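Local coordinates for vestitone reductase (Medicago sativa, PDB 2P4H), which catalyses the NADPH-dependent, stereospecific reduction of (3R)-vestitone to the corresponding isoflavan-4-ol, the penultimate step in making the phytoalexin medicarpin, at residues F156-N159 and Y160-K164; Q271-T274 and V275-K279; D228-A231 and R232-Y236. All blocks are in the same frame, centred on the assembly; numbering follows the deposited sequence.

Interaction 1 of 3, residues F156-N159 and Y160-K164; sequences FGWN and YAVSK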
ATOM      1  N   PHE A 156     -11.636   0.340 -16.651  1.00 17.90           N
ATOM      2  CA  PHE A 156     -11.800  -0.583 -15.538  1.00 19.14           C
ATOM      3  C   PHE A 156     -11.102  -0.069 -14.278  1.00 18.37           C
ATOM      4  O   PHE A 156      -9.919   0.269 -14.307  1.00 19.48           O
ATOM      5  CB  PHE A 156     -11.243  -1.961 -15.905  1.00 19.45           C
ATOM      6  CG  PHE A 156     -11.584  -3.030 -14.909  1.00 22.76           C
ATOM      7  CD1 PHE A 156     -12.906  -3.423 -14.723  1.00 22.77           C
ATOM      8  CD2 PHE A 156     -10.592  -3.627 -14.140  1.00 24.93           C
ATOM      9  CE1 PHE A 156     -13.237  -4.395 -13.782  1.00 24.75           C
ATOM     10  CE2 PHE A 156     -10.913  -4.603 -13.195  1.00 25.39           C
ATOM     11  CZ  PHE A 156     -12.237  -4.986 -13.017  1.00 25.12           C
ATOM     12  N   GLY A 157     -11.853  -0.011 -13.181  1.00 17.81           N
ATOM     13  CA  GLY A 157     -11.308   0.449 -11.913  1.00 18.50           C
ATOM     14  C   GLY A 157     -11.251   1.956 -11.749  1.00 18.42           C
ATOM     15  O   GLY A 157     -10.580   2.455 -10.841  1.00 18.20           O
ATOM     16  N   TRP A 158     -11.964   2.690 -12.600  1.00 17.20           N
ATOM     17  CA  TRP A 158     -11.939   4.148 -12.524  1.00 16.95           C
ATOM     18  C   TRP A 158     -12.417   4.742 -11.201  1.00 16.46           C
ATOM     19  O   TRP A 158     -11.883   5.758 -10.763  1.00 16.22           O
ATOM     20  CB  TRP A 158     -12.735   4.773 -13.678  1.00 18.09           C
ATOM     21  CG  TRP A 158     -14.216   4.592 -13.601  1.00 19.73           C
ATOM     22  CD1 TRP A 158     -14.941   3.519 -14.037  1.00 20.36           C
ATOM     23  CD2 TRP A 158     -15.162   5.527 -13.067  1.00 19.42           C
ATOM     24  NE1 TRP A 158     -16.282   3.732 -13.812  1.00 20.83           N
ATOM     25  CE2 TRP A 158     -16.444   4.955 -13.218  1.00 19.52           C
ATOM     26  CE3 TRP A 158     -15.048   6.793 -12.477  1.00 18.70           C
ATOM     27  CZ2 TRP A 158     -17.610   5.608 -12.800  1.00 20.16           C
ATOM     28  CZ3 TRP A 158     -16.209   7.443 -12.060  1.00 20.60           C
ATOM     29  CH2 TRP A 158     -17.473   6.847 -12.224  1.00 20.00           C
ATOM     30  N   ASN A 159     -13.415   4.130 -10.571  1.00 17.52           N
ATOM     31  CA  ASN A 159     -13.926   4.640  -9.297  1.00 18.69           C
ATOM     32  C   ASN A 159     -12.822   4.682  -8.247  1.00 18.23           C
ATOM     33  O   ASN A 159     -12.620   5.698  -7.577  1.00 18.30           O
ATOM     34  CB  ASN A 159     -15.080   3.768  -8.794  1.00 21.92           C
ATOM     35  CG  ASN A 159     -16.378   4.036  -9.528  1.00 25.03           C
ATOM     36  OD1 ASN A 159     -16.976   5.104  -9.385  1.00 26.50           O
ATOM     37  ND2 ASN A 159     -16.819   3.067 -10.323  1.00 26.47           N
ATOM     38  N   TYR A 160     -12.111   3.570  -8.107  1.00 17.67           N
ATOM     39  CA  TYR A 160     -11.024   3.474  -7.142  1.00 17.22           C
ATOM     40  C   TYR A 160      -9.919   4.470  -7.485  1.00 16.11           C
ATOM     41  O   TYR A 160      -9.364   5.122  -6.604  1.00 16.88           O
ATOM     42  CB  TYR A 160     -10.473   2.043  -7.124  1.00 18.68           C
ATOM     43  CG  TYR A 160      -9.264   1.837  -6.236  1.00 19.72           C
ATOM     44  CD1 TYR A 160      -7.974   1.877  -6.759  1.00 22.05           C
ATOM     45  CD2 TYR A 160      -9.412   1.591  -4.871  1.00 23.57           C
ATOM     46  CE1 TYR A 160      -6.858   1.674  -5.947  1.00 23.78           C
ATOM     47  CE2 TYR A 160      -8.302   1.389  -4.050  1.00 24.06           C
ATOM     48  CZ  TYR A 160      -7.030   1.431  -4.596  1.00 24.93           C
ATOM     49  OH  TYR A 160      -5.931   1.225  -3.793  1.00 27.07           O
ATOM     50  N   ALA A 161      -9.611   4.600  -8.772  1.00 14.36           N
ATOM     51  CA  ALA A 161      -8.571   5.523  -9.204  1.00 13.24           C
ATOM     52  C   ALA A 161      -8.930   6.967  -8.862  1.00 13.78           C
ATOM     53  O   ALA A 161      -8.084   7.733  -8.406  1.00 13.31           O
ATOM     54  CB  ALA A 161      -8.328   5.375 -10.703  1.00 13.77           C
ATOM     55  N   VAL A 162     -10.185   7.345  -9.087  1.00 13.99           N
ATOM     56  CA  VAL A 162     -10.614   8.702  -8.770  1.00 15.52           C
ATOM     57  C   VAL A 162     -10.445   8.946  -7.275  1.00 14.49           C
ATOM     58  O   VAL A 162      -9.907   9.974  -6.860  1.00 15.61           O
ATOM     59  CB  VAL A 162     -12.094   8.940  -9.153  1.00 15.32           C
ATOM     60  CG1 VAL A 162     -12.567  10.282  -8.604  1.00 16.57           C
ATOM     61  CG2 VAL A 162     -12.250   8.915 -10.668  1.00 16.78           C
ATOM     62  N   SER A 163     -10.898   7.984  -6.475  1.00 15.90           N
ATOM     63  CA  SER A 163     -10.807   8.079  -5.022  1.00 16.47           C
ATOM     64  C   SER A 163      -9.370   8.304  -4.556  1.00 16.02           C
ATOM     65  O   SER A 163      -9.093   9.229  -3.790  1.00 16.31           O
ATOM     66  CB  SER A 163     -11.363   6.802  -4.380  1.00 18.13           C
ATOM     67  OG  SER A 163     -11.346   6.891  -2.963  1.00 23.35           O
ATOM     68  N   LYS A 164      -8.461   7.460  -5.029  1.00 15.07           N
ATOM     69  CA  LYS A 164      -7.058   7.557  -4.648  1.00 14.79           C
ATOM     70  C   LYS A 164      -6.415   8.869  -5.086  1.00 13.45           C
ATOM     71  O   LYS A 164      -5.644   9.473  -4.342  1.00 12.78           O
ATOM     72  CB  LYS A 164      -6.268   6.388  -5.247  1.00 16.70           C
ATOM     73  CG  LYS A 164      -6.789   4.993  -4.911  1.00 20.14           C
ATOM     74  CD  LYS A 164      -6.598   4.624  -3.450  1.00 24.54           C
ATOM     75  CE  LYS A 164      -7.689   5.202  -2.572  1.00 27.26           C
ATOM     76  NZ  LYS A 164      -7.608   4.683  -1.177  1.00 29.17           N
TER

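Interaction 2 of 3, residues Q271-T274 and V275-K279; sequences QILT and VDELK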
ATOM      1  N   GLN A 271       1.140 -26.045 -12.706  1.00 21.54           N
ATOM      2  CA  GLN A 271       0.915 -25.979 -14.141  1.00 23.08           C
ATOM      3  C   GLN A 271       0.878 -24.488 -14.443  1.00 21.82           C
ATOM      4  O   GLN A 271      -0.080 -23.796 -14.095  1.00 23.45           O
ATOM      5  CB  GLN A 271      -0.420 -26.635 -14.511  1.00 26.37           C
ATOM      6  CG  GLN A 271      -0.357 -28.152 -14.690  1.00 32.11           C
ATOM      7  CD  GLN A 271       0.298 -28.866 -13.521  1.00 35.24           C
ATOM      8  OE1 GLN A 271       1.490 -28.698 -13.263  1.00 39.22           O
ATOM      9  NE2 GLN A 271      -0.482 -29.672 -12.807  1.00 37.92           N
ATOM     10  N   ILE A 272       1.937 -23.993 -15.071  1.00 19.08           N
ATOM     11  CA  ILE A 272       2.050 -22.576 -15.388  1.00 17.56           C
ATOM     12  C   ILE A 272       2.120 -22.318 -16.884  1.00 15.85           C
ATOM     13  O   ILE A 272       2.868 -22.985 -17.601  1.00 15.37           O
ATOM     14  CB  ILE A 272       3.316 -21.982 -14.728  1.00 17.32           C
ATOM     15  CG1 ILE A 272       3.219 -22.122 -13.205  1.00 18.72           C
ATOM     16  CG2 ILE A 272       3.494 -20.526 -15.135  1.00 16.93           C
ATOM     17  CD1 ILE A 272       4.482 -21.728 -12.470  1.00 20.52           C
ATOM     18  N   LEU A 273       1.341 -21.349 -17.351  1.00 13.96           N
ATOM     19  CA  LEU A 273       1.339 -20.995 -18.763  1.00 14.08           C
ATOM     20  C   LEU A 273       2.757 -20.607 -19.155  1.00 12.96           C
ATOM     21  O   LEU A 273       3.406 -19.816 -18.468  1.00 13.88           O
ATOM     22  CB  LEU A 273       0.402 -19.814 -19.019  1.00 14.85           C
ATOM     23  CG  LEU A 273      -1.096 -20.099 -18.898  1.00 16.10           C
ATOM     24  CD1 LEU A 273      -1.867 -18.795 -18.855  1.00 18.12           C
ATOM     25  CD2 LEU A 273      -1.545 -20.951 -20.077  1.00 17.33           C
ATOM     26  N   THR A 274       3.232 -21.162 -20.261  1.00 13.01           N
ATOM     27  CA  THR A 274       4.575 -20.873 -20.742  1.00 12.35           C
ATOM     28  C   THR A 274       4.623 -19.582 -21.545  1.00 12.62           C
ATOM     29  O   THR A 274       3.593 -19.027 -21.937  1.00 12.53           O
ATOM     30  CB  THR A 274       5.083 -21.989 -21.666  1.00 13.21           C
ATOM     31  OG1 THR A 274       4.254 -22.042 -22.836  1.00 13.36           O
ATOM     32  CG2 THR A 274       5.046 -23.337 -20.957  1.00 14.51           C
ATOM     33  N   VAL A 275       5.837 -19.110 -21.800  1.00 11.55           N
ATOM     34  CA  VAL A 275       6.018 -17.916 -22.600  1.00 12.13           C
ATOM     35  C   VAL A 275       5.332 -18.135 -23.953  1.00 12.72           C
ATOM     36  O   VAL A 275       4.654 -17.243 -24.461  1.00 14.44           O
ATOM     37  CB  VAL A 275       7.526 -17.622 -22.793  1.00 11.58           C
ATOM     38  CG1 VAL A 275       7.745 -16.679 -23.966  1.00 13.26           C
ATOM     39  CG2 VAL A 275       8.090 -17.007 -21.512  1.00 12.00           C
ATOM     40  N   ASP A 276       5.486 -19.324 -24.532  1.00 12.53           N
ATOM     41  CA  ASP A 276       4.857 -19.587 -25.823  1.00 13.64           C
ATOM     42  C   ASP A 276       3.332 -19.517 -25.736  1.00 14.19           C
ATOM     43  O   ASP A 276       2.682 -18.971 -26.630  1.00 15.14           O
ATOM     44  CB  ASP A 276       5.282 -20.953 -26.368  1.00 14.63           C
ATOM     45  CG  ASP A 276       4.944 -21.116 -27.838  1.00 16.87           C
ATOM     46  OD1 ASP A 276       5.379 -20.266 -28.638  1.00 18.31           O
ATOM     47  OD2 ASP A 276       4.245 -22.086 -28.191  1.00 22.39           O
ATOM     48  N   GLU A 277       2.765 -20.059 -24.664  1.00 13.92           N
ATOM     49  CA  GLU A 277       1.316 -20.041 -24.487  1.00 14.45           C
ATOM     50  C   GLU A 277       0.810 -18.627 -24.223  1.00 16.39           C
ATOM     51  O   GLU A 277      -0.367 -18.330 -24.444  1.00 18.04           O
ATOM     52  CB  GLU A 277       0.916 -20.979 -23.343  1.00 15.12           C
ATOM     53  CG  GLU A 277       1.194 -22.448 -23.658  1.00 16.64           C
ATOM     54  CD  GLU A 277       0.896 -23.380 -22.502  1.00 19.01           C
ATOM     55  OE1 GLU A 277       1.353 -23.111 -21.372  1.00 16.86           O
ATOM     56  OE2 GLU A 277       0.209 -24.398 -22.727  1.00 25.28           O
ATOM     57  N   LEU A 278       1.703 -17.750 -23.773  1.00 14.59           N
ATOM     58  CA  LEU A 278       1.343 -16.363 -23.484  1.00 16.32           C
ATOM     59  C   LEU A 278       1.569 -15.435 -24.675  1.00 18.03           C
ATOM     60  O   LEU A 278       1.326 -14.233 -24.579  1.00 19.87           O
ATOM     61  CB  LEU A 278       2.142 -15.848 -22.281  1.00 14.40           C
ATOM     62  CG  LEU A 278       1.772 -16.465 -20.931  1.00 13.83           C
ATOM     63  CD1 LEU A 278       2.838 -16.156 -19.890  1.00 15.59           C
ATOM     64  CD2 LEU A 278       0.407 -15.931 -20.501  1.00 15.57           C
ATOM     65  N   LYS A 279       2.032 -15.985 -25.793  1.00 19.84           N
ATOM     66  CA  LYS A 279       2.287 -15.181 -26.985  1.00 23.19           C
ATOM     67  C   LYS A 279       1.058 -14.398 -27.426  1.00 24.64           C
ATOM     68  O   LYS A 279      -0.044 -14.935 -27.483  1.00 24.83           O
ATOM     69  CB  LYS A 279       2.771 -16.068 -28.135  1.00 24.45           C
ATOM     70  CG  LYS A 279       4.256 -16.383 -28.080  1.00 27.61           C
ATOM     71  CD  LYS A 279       4.685 -17.253 -29.250  1.00 28.23           C
ATOM     72  CE  LYS A 279       6.201 -17.371 -29.315  1.00 29.14           C
ATOM     73  NZ  LYS A 279       6.771 -17.839 -28.027  1.00 26.88           N
TER
HETATM   74  O   HOH W   1       1.771 -24.855 -19.330  1.00 21.94           O

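Interaction 3 of 3, residues D228-A231 and R232-Y236; sequences DDVA and RAHIY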
ATOM      1  N   ASP A 228       7.098  -6.194   2.988  1.00 10.28           N
ATOM      2  CA  ASP A 228       7.986  -5.827   4.084  1.00 10.90           C
ATOM      3  C   ASP A 228       8.876  -4.643   3.714  1.00 10.51           C
ATOM      4  O   ASP A 228       9.329  -3.905   4.594  1.00 11.78           O
ATOM      5  CB  ASP A 228       8.831  -7.016   4.547  1.00 12.37           C
ATOM      6  CG  ASP A 228       9.420  -6.793   5.929  1.00 13.24           C
ATOM      7  OD1 ASP A 228       8.647  -6.442   6.845  1.00 13.22           O
ATOM      8  OD2 ASP A 228      10.646  -6.961   6.103  1.00 15.52           O
ATOM      9  N   ASP A 229       9.149  -4.453   2.425  1.00 11.01           N
ATOM     10  CA  ASP A 229       9.930  -3.285   2.044  1.00 11.11           C
ATOM     11  C   ASP A 229       9.041  -2.052   2.217  1.00 10.96           C
ATOM     12  O   ASP A 229       9.538  -0.964   2.504  1.00 10.48           O
ATOM     13  CB  ASP A 229      10.449  -3.384   0.606  1.00 10.46           C
ATOM     14  CG  ASP A 229      11.822  -4.039   0.528  1.00 11.76           C
ATOM     15  OD1 ASP A 229      12.636  -3.816   1.452  1.00 12.33           O
ATOM     16  OD2 ASP A 229      12.099  -4.756  -0.455  1.00 12.30           O
ATOM     17  N   VAL A 230       7.726  -2.213   2.059  1.00 10.98           N
ATOM     18  CA  VAL A 230       6.830  -1.077   2.257  1.00 10.16           C
ATOM     19  C   VAL A 230       6.861  -0.696   3.739  1.00 10.47           C
ATOM     20  O   VAL A 230       6.898   0.486   4.080  1.00 10.97           O
ATOM     21  CB  VAL A 230       5.375  -1.400   1.846  1.00  9.36           C
ATOM     22  CG1 VAL A 230       4.474  -0.212   2.171  1.00 11.25           C
ATOM     23  CG2 VAL A 230       5.310  -1.696   0.356  1.00 11.80           C
ATOM     24  N   ALA A 231       6.850  -1.697   4.619  1.00 11.11           N
ATOM     25  CA  ALA A 231       6.899  -1.429   6.054  1.00 11.60           C
ATOM     26  C   ALA A 231       8.240  -0.772   6.381  1.00 11.50           C
ATOM     27  O   ALA A 231       8.300   0.191   7.143  1.00 12.32           O
ATOM     28  CB  ALA A 231       6.734  -2.728   6.845  1.00 12.46           C
ATOM     29  N   ARG A 232       9.315  -1.292   5.794  1.00 11.44           N
ATOM     30  CA  ARG A 232      10.641  -0.726   6.026  1.00 11.70           C
ATOM     31  C   ARG A 232      10.711   0.724   5.542  1.00 11.69           C
ATOM     32  O   ARG A 232      11.334   1.563   6.188  1.00 12.45           O
ATOM     33  CB  ARG A 232      11.712  -1.568   5.324  1.00 12.12           C
ATOM     34  CG  ARG A 232      11.941  -2.933   5.969  1.00 13.88           C
ATOM     35  CD  ARG A 232      13.019  -3.758   5.260  1.00 12.89           C
ATOM     36  NE  ARG A 232      14.330  -3.114   5.306  1.00 14.81           N
ATOM     37  CZ  ARG A 232      14.854  -2.395   4.318  1.00 14.10           C
ATOM     38  NH1 ARG A 232      14.190  -2.229   3.184  1.00 13.09           N
ATOM     39  NH2 ARG A 232      16.038  -1.817   4.474  1.00 17.15           N
ATOM     40  N   ALA A 233      10.062   1.018   4.415  1.00 10.42           N
ATOM     41  CA  ALA A 233      10.061   2.377   3.875  1.00 11.19           C
ATOM     42  C   ALA A 233       9.351   3.337   4.825  1.00 11.55           C
ATOM     43  O   ALA A 233       9.775   4.480   4.983  1.00 11.78           O
ATOM     44  CB  ALA A 233       9.393   2.400   2.507  1.00 11.51           C
ATOM     45  N   HIS A 234       8.266   2.880   5.448  1.00 11.60           N
ATOM     46  CA  HIS A 234       7.531   3.708   6.402  1.00 12.13           C
ATOM     47  C   HIS A 234       8.437   4.082   7.570  1.00 11.90           C
ATOM     48  O   HIS A 234       8.518   5.246   7.959  1.00 12.74           O
ATOM     49  CB  HIS A 234       6.304   2.959   6.947  1.00 11.46           C
ATOM     50  CG  HIS A 234       5.111   2.997   6.042  1.00 11.45           C
ATOM     51  ND1 HIS A 234       4.008   3.788   6.289  1.00 14.66           N
ATOM     52  CD2 HIS A 234       4.842   2.325   4.899  1.00  8.38           C
ATOM     53  CE1 HIS A 234       3.112   3.598   5.336  1.00  9.00           C
ATOM     54  NE2 HIS A 234       3.593   2.715   4.481  1.00 13.39           N
ATOM     55  N   ILE A 235       9.120   3.090   8.127  1.00 12.61           N
ATOM     56  CA  ILE A 235      10.006   3.336   9.256  1.00 13.56           C
ATOM     57  C   ILE A 235      11.171   4.236   8.848  1.00 13.42           C
ATOM     58  O   ILE A 235      11.555   5.141   9.587  1.00 13.75           O
ATOM     59  CB  ILE A 235      10.521   2.000   9.837  1.00 13.76           C
ATOM     60  CG1 ILE A 235       9.345   1.218  10.430  1.00 15.36           C
ATOM     61  CG2 ILE A 235      11.579   2.262  10.907  1.00 16.06           C
ATOM     62  CD1 ILE A 235       9.708  -0.167  10.942  1.00 17.06           C
ATOM     63  N   TYR A 236      11.721   4.002   7.661  1.00 12.72           N
ATOM     64  CA  TYR A 236      12.830   4.811   7.172  1.00 12.58           C
ATOM     65  C   TYR A 236      12.445   6.287   7.060  1.00 14.07           C
ATOM     66  O   TYR A 236      13.169   7.171   7.526  1.00 13.87           O
ATOM     67  CB  TYR A 236      13.296   4.311   5.801  1.00 12.51           C
ATOM     68  CG  TYR A 236      14.479   5.084   5.265  1.00 13.28           C
ATOM     69  CD1 TYR A 236      15.780   4.760   5.652  1.00 13.08           C
ATOM     70  CD2 TYR A 236      14.294   6.181   4.426  1.00 13.41           C
ATOM     71  CE1 TYR A 236      16.865   5.511   5.219  1.00 13.12           C
ATOM     72  CE2 TYR A 236      15.374   6.946   3.989  1.00 12.68           C
ATOM     73  CZ  TYR A 236      16.656   6.604   4.388  1.00 13.83           C
ATOM     74  OH  TYR A 236      17.725   7.351   3.952  1.00 16.05           O
TER

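Interaction 1 of 3, residues F156-N159 and Y160-K164
Three successive backbone bonds join Gly157, Trp158 and Asn159 to the residues four further on and wind the first turn of helix 158-177. Ala161 N donates to Gly157 O at 3.1 Å, Val162 N to Trp158 O at 2.9 Å, and Ser163 N to Asn159 O at 3.1 Å, the last with an N-H...O angle of 166°. Gly157 holds the N-cap position, and its positive phi of 82° is one that a residue without a side chain adopts readily.

The helix opened here carries the Tyr-x-x-x-Lys pair of the short-chain dehydrogenase/reductase superfamily, in Tyr160 and Lys164, on a Rossmann-type fold. Tyr160 probably contacts NADP(+), as in relatives. Lys164 CG sits 3.5 Å above one face of the tyrosine ring, toward its rim, while Lys164 NZ is hydrogen-bonded to Ser83 OG. Both side chains also touch Ser125 and Ser127.

Apolar and flat-group packing occupies another side of the turn. Trp158 and Val162 run alongside each other, CG2 of the valine meeting CE3 at the indole edge at 4.0 Å. A chi1 of 70° tucks the Trp158 indole over its own backbone; Asn159 ND2 lies over the outer part of one indole face, 3.4 Å from its plane. Leu150 of helix 147-153 touches Trp158, Ala161 and Val162, packing that helix against this turn.

Interaction 2 of 3, residues Q271-T274 and V275-K279
Thr274 and Glu277 grip each other through hydrogen bonds running in both directions. Glu277 N donates to Thr274 OG1 at 3.1 Å, and Thr274 N donates in turn to Glu277 OE1 at 2.9 Å, with an N-H...O angle of 167° and through the anti lone pair of that oxygen. This reciprocal pairing of side chain and backbone is the capping box, here starting a short turn of helical phi/psi at 275-277 that does not go on into a regular helix. Two torsions arrange it: chi1 of 64° places Thr274 OG1 within reach of the Glu277 amide, while Glu277 reaches back with its chain extended beyond CG (chi2 176°).

Backbone bonding closes the turn, Leu278 N donating to Thr274 O at 2.9 Å; overlapping it, a type I beta turn runs from Asp276 to Lys279. The two ends of the latter are joined by a salt bridge, Lys279 NZ to Asp276 OD1 at 2.9 Å.

On the apolar side Leu273 and Leu278 cross at about a right angle, CD1 of the first lying 4.0 Å from CD2 of the second. Ile217 touches both leucines, and Ser260 of helix 256-266 binds Leu273 O through its hydroxyl.

A water donates to Glu277 OE1 at 2.7 Å and also to Ile272 O. With the Thr274 amide and this water both donating to it, OE1 gathers donors on a surface loop, which is likely to stabilise the carboxylate in its charged form and to restrain its rotation.

Interaction 3 of 3, residues D228-A231 and R232-Y236
Arg232 runs straight through chi2, then bends at chi3 (62°), which turns its guanidinium back alongside Asp229, whose own chi1 leans the carboxylate toward it. Arg232 NH1 thus reaches Asp229 OD1 at 2.8 Å in a salt bridge whose hydrogen bond is weak, bent to 127°. The oxygen lies at the guanidinium edge, near its plane, yet the two flat groups are turned 71° apart. Both partners have further bonds to the segment following helix 292-296: Asp229 accepts from the amides of Lys302 and Tyr303, and Arg232 NH1 donates to Asp300 O. With an alanine at position Arg232, Asp229 would probably keep its two amide donors but lose its charged partner here, and Asp300 O would lose the NH1 donor.

Asp228 instead directs its carboxylate to Tyr303 OH and Trp16 NE1. Backbone bonds complete the turn, among them Arg232 N to Asp228 O at 2.9 Å and Ala233 N to Asp229 O at 2.8 Å.

On the buried side Val230 touches Leu13, a predicted NADP(+)-binding residue, and Leu187. The arrangement is an i to i+3 salt bridge on a helix packed against helix 12-23 and the parallel sheet of a Rossmann-type domain.

In the fold
Each of the three contacts is a local turn of chain, and together they sample different parts of one monomer. Interaction 1 comes first in the sequence, then interaction 3, then interaction 2. Interactions 1 and 3 belong to the part of the chain that defines the NAD-dependent epimerase/dehydratase family and lie on opposite sides of the chain's centre, their own centres about 25 Å apart. Their helices, 158-177 and 227-239, both have side chains touching strand 119-125 of the seven-stranded parallel sheet. Interaction 2 is peripheral, between helix 256-266 and strand 284-285, its centre about 31 Å from that of interaction 1 and about 34 Å from that of interaction 3. Interactions 1 and 3 therefore border the nucleotide-binding core, whereas interaction 2 shapes a surface loop away from the cofactor-binding residues.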